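Local coordinates for protein putative dehydratase (Mesorhizobium loti, PDB 2POZ) that probably acts as a lyase, perhaps a dehydratase, of the mandelate racemase/muconate lactonizing branch of the enolase superfamily and assembles as an octamer, at residues 143-146 and 147-151. Residues are numbered along the deposited sequence; the frame is centred on the assembly and turned at random.
Sequences RAVE and RPLKE
V145 and L149, one helical turn apart, lie side by side and point the same way, with V145 CG2 3.8 Å from L149 CD1. The backbone makes the same i to i+4 step: L149 N donates to V145 O at 3.1 Å, almost head-on to the carbonyl (C=O...N 167°). K150 N repeats the bond to E146 O at 2.9 Å, less straight and tilted from the carbonyl plane. P148 breaks the ladder, because its ring nitrogen carries no hydrogen; its CD instead comes 3.2 Å from A144 O. A water bridges the interrupted turn, donating to R143 O and accepting from R147 N at 3.1 Å.

Two salt bridges flank this joint. R143 holds E146 side-on, NE to OE2 at 2.8 Å and NH2 to OE1, both carboxylate oxygens lying in the guanidinium plane and met on their syn sides. With chi1 -67° and chi2 -63°, the R143 chain folds over and brings its guanidinium to E146. Were E146 an alanine, the R143 guanidinium would probably lose both carboxylate partners and be freer to turn. R147, its chain extended from CG to NE, sets NH1 2.6 Å from E151 OE1, with the carboxylate offset over one guanidinium face.

The contact joins helix 138-144 to the short helix 146-150, which contains P148, ahead of strand 155-158 in the parallel sheet of the TIM-barrel-like C-terminal domain. V145, P148 and L149 pack on L156 of that strand, while V145 also meets V192 and A195, and L149 meets A196, of helix 179-196.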
loop_
_atom_site.group_PDB
_atom_site.type_symbol
_atom_site.label_atom_id
_atom_site.label_comp_id
_atom_site.label_asym_id
_atom_site.label_seq_id
_atom_site.Cartn_x
_atom_site.Cartn_y
_atom_site.Cartn_z
ATOM N N ARG A 143 6.713 25.447 -40.821
ATOM C CA ARG A 143 7.435 26.669 -41.176
ATOM C C ARG A 143 8.047 27.316 -39.938
ATOM O O ARG A 143 9.115 27.906 -40.005
ATOM C CB ARG A 143 6.498 27.703 -41.824
ATOM C CG ARG A 143 5.939 27.346 -43.193
ATOM C CD ARG A 143 7.036 27.211 -44.245
ATOM N NE ARG A 143 8.083 28.226 -44.126
ATOM C CZ ARG A 143 7.913 29.541 -44.274
ATOM N NH1 ARG A 143 6.722 30.056 -44.556
ATOM N NH2 ARG A 143 8.955 30.350 -44.133
ATOM N N ALA A 144 7.350 27.214 -38.814
ATOM C CA ALA A 144 7.802 27.823 -37.567
ATOM C C ALA A 144 9.126 27.306 -37.002
ATOM O O ALA A 144 9.804 28.037 -36.277
ATOM C CB ALA A 144 6.708 27.699 -36.514
ATOM N N VAL A 145 9.503 26.063 -37.312
ATOM C CA VAL A 145 10.760 25.518 -36.779
ATOM C C VAL A 145 11.986 26.161 -37.425
ATOM O O VAL A 145 13.076 26.171 -36.846
ATOM C CB VAL A 145 10.883 23.982 -36.992
ATOM C CG1 VAL A 145 9.621 23.271 -36.503
ATOM C CG2 VAL A 145 11.155 23.671 -38.463
ATOM N N GLU A 146 11.802 26.706 -38.623
ATOM C CA GLU A 146 12.899 27.320 -39.362
ATOM C C GLU A 146 13.723 28.370 -38.617
ATOM O O GLU A 146 14.952 28.297 -38.614
ATOM C CB GLU A 146 12.370 27.914 -40.669
ATOM C CG GLU A 146 12.049 26.873 -41.734
ATOM C CD GLU A 146 11.196 27.444 -42.854
ATOM O OE1 GLU A 146 11.416 28.618 -43.229
ATOM O OE2 GLU A 146 10.309 26.720 -43.357
ATOM N N ARG A 147 13.070 29.344 -37.989
ATOM C CA ARG A 147 13.822 30.379 -37.284
ATOM C C ARG A 147 14.673 29.840 -36.123
ATOM O O ARG A 147 15.892 30.048 -36.092
ATOM C CB ARG A 147 12.888 31.485 -36.779
ATOM C CG ARG A 147 13.627 32.595 -36.045
ATOM C CD ARG A 147 12.689 33.672 -35.531
ATOM N NE ARG A 147 13.289 34.425 -34.429
ATOM C CZ ARG A 147 13.609 33.901 -33.245
ATOM N NH1 ARG A 147 13.388 32.614 -32.997
ATOM N NH2 ARG A 147 14.152 34.664 -32.307
ATOM N N PRO A 148 14.055 29.144 -35.152
ATOM C CA PRO A 148 14.905 28.646 -34.064
ATOM C C PRO A 148 16.043 27.739 -34.544
ATOM O O PRO A 148 17.159 27.813 -34.032
ATOM C CB PRO A 148 13.910 27.935 -33.135
ATOM C CG PRO A 148 12.794 27.534 -34.055
ATOM C CD PRO A 148 12.649 28.764 -34.936
ATOM N N LEU A 149 15.773 26.898 -35.533
ATOM C CA LEU A 149 16.805 26.010 -36.047
ATOM C C LEU A 149 17.929 26.782 -36.749
ATOM O O LEU A 149 19.085 26.363 -36.710
ATOM C CB LEU A 149 16.194 24.970 -36.990
ATOM C CG LEU A 149 15.204 24.015 -36.308
ATOM C CD1 LEU A 149 14.696 23.009 -37.325
ATOM C CD2 LEU A 149 15.875 23.297 -35.134
ATOM N N LYS A 150 17.594 27.904 -37.381
ATOM C CA LYS A 150 18.607 28.714 -38.052
ATOM C C LYS A 150 19.485 29.363 -36.987
ATOM O O LYS A 150 20.653 29.671 -37.230
ATOM C CB LYS A 150 17.960 29.807 -38.909
ATOM C CG LYS A 150 17.261 29.311 -40.170
ATOM C CD LYS A 150 18.242 28.988 -41.294
ATOM C CE LYS A 150 17.498 28.655 -42.595
ATOM N NZ LYS A 150 18.407 28.418 -43.758
ATOM N N GLU A 151 18.911 29.576 -35.807
ATOM C CA GLU A 151 19.647 30.169 -34.701
ATOM C C GLU A 151 20.572 29.155 -34.025
ATOM O O GLU A 151 21.352 29.514 -33.144
ATOM C CB GLU A 151 18.679 30.749 -33.669
ATOM C CG GLU A 151 18.013 32.048 -34.092
ATOM C CD GLU A 151 17.070 32.579 -33.028
ATOM O OE1 GLU A 151 15.954 32.030 -32.874
ATOM O OE2 GLU A 151 17.448 33.541 -32.331
HETATM O O HOH W 1 10.202 30.009 -38.812
#